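Local coordinates for ribosomal protein L11 methyltransferase (Lactobacillus delbrueckii subsp. bulgaricus ATCC BAA-365, PDB 3GRZ) that probably transfers methyl groups from S-adenosyl-L-methionine to lysine side chains of ribosomal protein L11, this chain being the enzyme's C-terminal, S-adenosyl-L-methionine-binding part, at residues I6-H11 with T46-M51; G53-M58 with H79-K84. All blocks are in the same frame, centred on the assembly; numbering follows the deposited sequence.

How the contacts relate
Both contacts use helix 44-57, contact 1 through its first half and contact 2 through its C-terminal end, and their centres lie about 12 Å apart. They follow one another along the chain: contact 1 brings the strand 6-9 of the small N-terminal sheet onto the helix, and contact 2 then sets the helix end against the turn between helix 73-80 and strand 85-90. The two meet where Met51 CE lies 3.9 Å from Leu81 CD1. Helix 44-57 thus has strand 6-9 against one part of its length and the end of helix 73-80 against another. Both contacts also border the second subunit.

Contact 1 of 2, residues I6-H11 with T46-M51; sequences INLSRH and TTQLAM
Strand 6-9 runs alongside segment 46-51 of helix 44-57, the short axes approaching to 8.7 Å at 28°, and the closest CA pair is Leu8 and Gln48 at 5.7 Å. Leu8 fills the space between them with a forked tip. Its CD1 lies 3.8 Å from Met51 CG and also meets the methyl CG2 of Thr47, the leucine lying across both side chains. The other branch, CD2, packs 3.8 Å from Gln48 CB, the leucine and the glutamine running head to tail alongside each other. Gln48 carries the polar half. With CG anti to the backbone N (chi1 -177°) and the chain extended beyond it, the amide reaches back to the strand, and NE2 donates to Leu8 O at 2.9 Å. The donor lies in the carbonyl plane on a lone pair, while Leu8 O lies about 20° out of the amide plane of Gln48. OE1 of the same amide takes a bond from Arg56 of the second subunit, so both ends of the group are held. A leucine in place of Gln48 would probably leave Leu8 O without this donor and NE of Arg56 of the second subunit without this acceptor. Thr47 turns its methyl to Leu8 while OG1 bonds to Asn43 O, one turn back in the chain. On the strand side, Ser9 OG accepts from His11 N at 3.2 Å, an ST turn beyond Leu8. The arrangement is a strand of the small N-terminal sheet packed on a helix of the Rossmann-like methyltransferase fold, and includes Thr47, predicted to bind S-adenosyl-L-methionine.

Contact 2 of 2, residues G53-M58 with H79-K84; sequences GIERAM and HKLGAK
Apolar packing carries most of this contact, and Leu81 is at its centre. Its CD1 meets Ile54 CG2 at 3.8 Å. Met58, the first residue beyond the helical turns of 44-57, sends its chain off trans to the backbone nitrogen (chi1 -158°) and then folds it twice, at chi2 and chi3. This brings its CE to 3.9 Å from Ala83 CB. Two approaches set carbon against oxygen: Leu81 CD2 lies 3.9 Å from Glu55 OE1, and Met58 CG sits 3.4 Å from Leu81 O, a carbonyl that accepts a hydrogen bond from Arg10 of the second subunit. No hydrogen bond joins the two segments. The polar atoms turn to the subunit interface instead: Glu55 OE2 bonds to His11 ND1 of the second subunit. Backbone turns shape the other side: Gly82 takes positive phi (99°) in a Schellman motif ending helix 73-80, where a side chain would jam against the preceding carbonyl. Met58 and Ala83 both rest on Val64 of strand 63-67, and Ile54 packs on Ile156 of strand 153-161, so the C-terminal ends of the two helices meet over the seven-stranded sheet.

Contact 1 of 2, residues I6-H11 with T46-M51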
loop_
_atom_site.group_PDB
_atom_site.type_symbol
_atom_site.label_atom_id
_atom_site.label_comp_id
_atom_site.label_asym_id
_atom_site.label_seq_id
_atom_site.Cartn_x
_atom_site.Cartn_y
_atom_site.Cartn_z
ATOM N N ILE B 6 7.571 14.881 -1.856
ATOM C CA ILE B 6 6.576 14.166 -1.071
ATOM C C ILE B 6 6.765 12.690 -1.392
ATOM O O ILE B 6 6.359 12.227 -2.456
ATOM C CB ILE B 6 5.123 14.618 -1.419
ATOM C CG1 ILE B 6 4.971 16.145 -1.368
ATOM C CG2 ILE B 6 4.087 13.917 -0.524
ATOM C CD1 ILE B 6 5.276 16.789 -0.023
ATOM N N ASN B 7 7.427 11.962 -0.495
ATOM C CA ASN B 7 7.540 10.507 -0.631
ATOM C C ASN B 7 6.204 9.831 -0.311
ATOM O O ASN B 7 5.683 9.981 0.788
ATOM C CB ASN B 7 8.626 9.965 0.291
ATOM C CG ASN B 7 10.009 10.206 -0.240
ATOM O OD1 ASN B 7 10.327 9.855 -1.380
ATOM N ND2 ASN B 7 10.856 10.791 0.586
ATOM N N LEU B 8 5.641 9.115 -1.274
ATOM C CA LEU B 8 4.382 8.411 -1.034
ATOM C C LEU B 8 4.637 6.952 -0.662
ATOM O O LEU B 8 4.057 6.434 0.292
ATOM C CB LEU B 8 3.461 8.500 -2.254
ATOM C CG LEU B 8 2.797 9.854 -2.537
ATOM C CD1 LEU B 8 1.983 9.752 -3.795
ATOM C CD2 LEU B 8 1.926 10.319 -1.387
ATOM N N SER B 9 5.518 6.310 -1.424
ATOM C CA SER B 9 5.868 4.909 -1.225
ATOM C C SER B 9 7.260 4.640 -1.771
ATOM O O SER B 9 7.932 5.558 -2.254
ATOM C CB SER B 9 4.834 4.002 -1.905
ATOM O OG SER B 9 4.946 4.025 -3.317
ATOM N N ARG B 10 7.675 3.377 -1.692
ATOM C CA ARG B 10 8.876 2.869 -2.332
ATOM C C ARG B 10 8.935 3.174 -3.837
ATOM O O ARG B 10 10.017 3.387 -4.403
ATOM C CB ARG B 10 8.974 1.348 -2.075
ATOM C CG ARG B 10 10.003 0.561 -2.905
ATOM C CD ARG B 10 11.435 1.002 -2.641
ATOM N NE ARG B 10 12.440 0.321 -3.465
ATOM C CZ ARG B 10 12.683 0.590 -4.749
ATOM N NH1 ARG B 10 12.003 1.534 -5.391
ATOM N NH2 ARG B 10 13.619 -0.086 -5.397
ATOM N N HIS B 11 7.775 3.194 -4.479
ATOM C CA HIS B 11 7.739 3.336 -5.923
ATOM C C HIS B 11 7.145 4.651 -6.420
ATOM O O HIS B 11 7.004 4.829 -7.622
ATOM C CB HIS B 11 7.009 2.144 -6.545
ATOM C CG HIS B 11 7.727 0.844 -6.361
ATOM N ND1 HIS B 11 7.328 -0.100 -5.439
ATOM C CD2 HIS B 11 8.832 0.342 -6.963
ATOM C CE1 HIS B 11 8.148 -1.135 -5.493
ATOM N NE2 HIS B 11 9.069 -0.892 -6.408
ATOM N N THR B 46 -4.646 11.704 1.757
ATOM C CA THR B 46 -5.677 11.056 0.947
ATOM C C THR B 46 -5.104 10.563 -0.372
ATOM O O THR B 46 -5.506 9.505 -0.865
ATOM C CB THR B 46 -6.903 11.964 0.703
ATOM O OG1 THR B 46 -6.498 13.120 -0.032
ATOM C CG2 THR B 46 -7.534 12.391 2.034
ATOM N N THR B 47 -4.139 11.316 -0.914
ATOM C CA THR B 47 -3.408 10.894 -2.098
ATOM C C THR B 47 -2.691 9.569 -1.825
ATOM O O THR B 47 -2.794 8.655 -2.622
ATOM C CB THR B 47 -2.423 12.004 -2.586
ATOM O OG1 THR B 47 -3.189 13.118 -3.040
ATOM C CG2 THR B 47 -1.546 11.533 -3.731
ATOM N N GLN B 48 -1.989 9.467 -0.693
ATOM C CA GLN B 48 -1.274 8.243 -0.345
ATOM C C GLN B 48 -2.220 7.032 -0.197
ATOM O O GLN B 48 -1.891 5.947 -0.649
ATOM C CB GLN B 48 -0.463 8.429 0.940
ATOM C CG GLN B 48 0.377 7.199 1.312
ATOM C CD GLN B 48 1.123 7.365 2.615
ATOM O OE1 GLN B 48 0.519 7.405 3.693
ATOM N NE2 GLN B 48 2.449 7.475 2.526
ATOM N N LEU B 49 -3.384 7.223 0.429
ATOM C CA LEU B 49 -4.340 6.114 0.613
ATOM C C LEU B 49 -4.803 5.587 -0.734
ATOM O O LEU B 49 -4.774 4.370 -0.987
ATOM C CB LEU B 49 -5.530 6.527 1.502
ATOM C CG LEU B 49 -5.169 6.975 2.935
ATOM C CD1 LEU B 49 -6.402 7.221 3.790
ATOM C CD2 LEU B 49 -4.219 5.983 3.609
ATOM N N ALA B 50 -5.191 6.509 -1.614
ATOM C CA ALA B 50 -5.602 6.153 -2.980
ATOM C C ALA B 50 -4.474 5.432 -3.733
ATOM O O ALA B 50 -4.703 4.379 -4.331
ATOM C CB ALA B 50 -6.073 7.393 -3.742
ATOM N N MET B 51 -3.252 5.965 -3.647
ATOM C CA MET B 51 -2.082 5.339 -4.277
ATOM C C MET B 51 -1.769 3.926 -3.806
ATOM O O MET B 51 -1.391 3.078 -4.621
ATOM C CB MET B 51 -0.810 6.196 -4.103
ATOM C CG MET B 51 -0.774 7.449 -4.944
ATOM S SD MET B 51 -0.920 7.129 -6.710
ATOM C CE MET B 51 0.085 5.633 -6.904
#

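Contact 2 of 2, residues G53-M58 with H79-K84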
loop_
_atom_site.group_PDB
_atom_site.type_symbol
_atom_site.label_atom_id
_atom_site.label_comp_id
_atom_site.label_asym_id
_atom_site.label_seq_id
_atom_site.Cartn_x
_atom_site.Cartn_y
_atom_site.Cartn_z
ATOM N N GLY B 53 -3.970 1.831 -2.639
ATOM C CA GLY B 53 -5.021 1.042 -3.284
ATOM C C GLY B 53 -4.713 0.706 -4.734
ATOM O O GLY B 53 -5.011 -0.404 -5.193
ATOM N N ILE B 54 -4.145 1.669 -5.470
ATOM C CA ILE B 54 -3.794 1.456 -6.879
ATOM C C ILE B 54 -2.632 0.470 -6.977
ATOM O O ILE B 54 -2.650 -0.450 -7.804
ATOM C CB ILE B 54 -3.454 2.776 -7.620
ATOM C CG1 ILE B 54 -4.651 3.720 -7.630
ATOM C CG2 ILE B 54 -3.013 2.502 -9.073
ATOM C CD1 ILE B 54 -4.309 5.143 -8.113
ATOM N N GLU B 55 -1.647 0.639 -6.100
ATOM C CA GLU B 55 -0.495 -0.262 -6.032
ATOM C C GLU B 55 -0.947 -1.706 -5.747
ATOM O O GLU B 55 -0.421 -2.652 -6.327
ATOM C CB GLU B 55 0.497 0.238 -4.962
ATOM C CG GLU B 55 1.634 -0.722 -4.586
ATOM C CD GLU B 55 2.743 -0.790 -5.628
ATOM O OE1 GLU B 55 2.835 0.126 -6.474
ATOM O OE2 GLU B 55 3.531 -1.764 -5.604
ATOM N N ARG B 56 -1.953 -1.849 -4.886
ATOM C CA ARG B 56 -2.509 -3.146 -4.546
ATOM C C ARG B 56 -3.261 -3.739 -5.728
ATOM O O ARG B 56 -3.093 -4.922 -6.040
ATOM C CB ARG B 56 -3.409 -3.015 -3.316
ATOM C CG ARG B 56 -4.179 -4.261 -2.920
ATOM C CD ARG B 56 -5.139 -3.929 -1.782
ATOM N NE ARG B 56 -6.046 -5.023 -1.470
ATOM C CZ ARG B 56 -7.194 -5.255 -2.103
ATOM N NH1 ARG B 56 -7.953 -6.286 -1.753
ATOM N NH2 ARG B 56 -7.576 -4.474 -3.094
ATOM N N ALA B 57 -4.082 -2.916 -6.386
ATOM C CA ALA B 57 -4.970 -3.395 -7.451
ATOM C C ALA B 57 -4.255 -3.704 -8.767
ATOM O O ALA B 57 -4.686 -4.584 -9.500
ATOM C CB ALA B 57 -6.126 -2.405 -7.695
ATOM N N MET B 58 -3.168 -2.989 -9.074
ATOM C CA MET B 58 -2.572 -3.079 -10.413
ATOM C C MET B 58 -1.626 -4.259 -10.552
ATOM O O MET B 58 -0.425 -4.081 -10.724
ATOM C CB MET B 58 -1.900 -1.746 -10.845
ATOM C CG MET B 58 -1.731 -1.573 -12.382
ATOM S SD MET B 58 -3.216 -1.112 -13.342
ATOM C CE MET B 58 -3.337 0.631 -12.897
ATOM N N HIS B 79 -1.204 5.539 -14.898
ATOM C CA HIS B 79 -0.559 5.365 -16.214
ATOM C C HIS B 79 0.848 4.799 -16.042
ATOM O O HIS B 79 1.233 3.843 -16.721
ATOM C CB HIS B 79 -0.529 6.692 -16.994
ATOM C CG HIS B 79 0.019 6.574 -18.381
ATOM N ND1 HIS B 79 1.372 6.575 -18.654
ATOM C CD2 HIS B 79 -0.605 6.460 -19.577
ATOM C CE1 HIS B 79 1.558 6.454 -19.955
ATOM N NE2 HIS B 79 0.375 6.385 -20.538
ATOM N N LYS B 80 1.605 5.391 -15.125
ATOM C CA LYS B 80 2.987 4.966 -14.869
ATOM C C LYS B 80 3.061 3.541 -14.297
ATOM O O LYS B 80 4.000 2.794 -14.591
ATOM C CB LYS B 80 3.670 5.952 -13.933
ATOM C CG LYS B 80 4.083 7.237 -14.639
ATOM C CD LYS B 80 4.249 8.366 -13.652
ATOM C CE LYS B 80 4.950 9.564 -14.273
ATOM N NZ LYS B 80 6.276 9.225 -14.857
ATOM N N LEU B 81 2.042 3.168 -13.521
ATOM C CA LEU B 81 1.945 1.824 -12.938
ATOM C C LEU B 81 1.444 0.761 -13.910
ATOM O O LEU B 81 1.240 -0.386 -13.521
ATOM C CB LEU B 81 1.092 1.837 -11.665
ATOM C CG LEU B 81 1.762 2.525 -10.470
ATOM C CD1 LEU B 81 0.796 2.665 -9.315
ATOM C CD2 LEU B 81 3.028 1.808 -10.023
ATOM N N GLY B 82 1.231 1.148 -15.167
ATOM C CA GLY B 82 0.976 0.195 -16.232
ATOM C C GLY B 82 -0.479 0.000 -16.596
ATOM O O GLY B 82 -0.840 -1.073 -17.063
ATOM N N ALA B 83 -1.321 1.019 -16.401
ATOM C CA ALA B 83 -2.728 0.905 -16.796
ATOM C C ALA B 83 -2.876 0.605 -18.285
ATOM O O ALA B 83 -2.047 1.050 -19.092
ATOM C CB ALA B 83 -3.488 2.153 -16.451
ATOM N N LYS B 84 -3.926 -0.156 -18.628
ATOM C CA LYS B 84 -4.265 -0.463 -20.020
ATOM C C LYS B 84 -4.819 0.779 -20.730
ATOM O O LYS B 84 -4.701 0.924 -21.946
ATOM C CB LYS B 84 -5.282 -1.612 -20.081
ATOM C CG LYS B 84 -5.400 -2.289 -21.445
ATOM C CD LYS B 84 -6.584 -3.252 -21.518
ATOM C CE LYS B 84 -6.291 -4.576 -20.824
ATOM N NZ LYS B 84 -7.451 -5.514 -20.868
#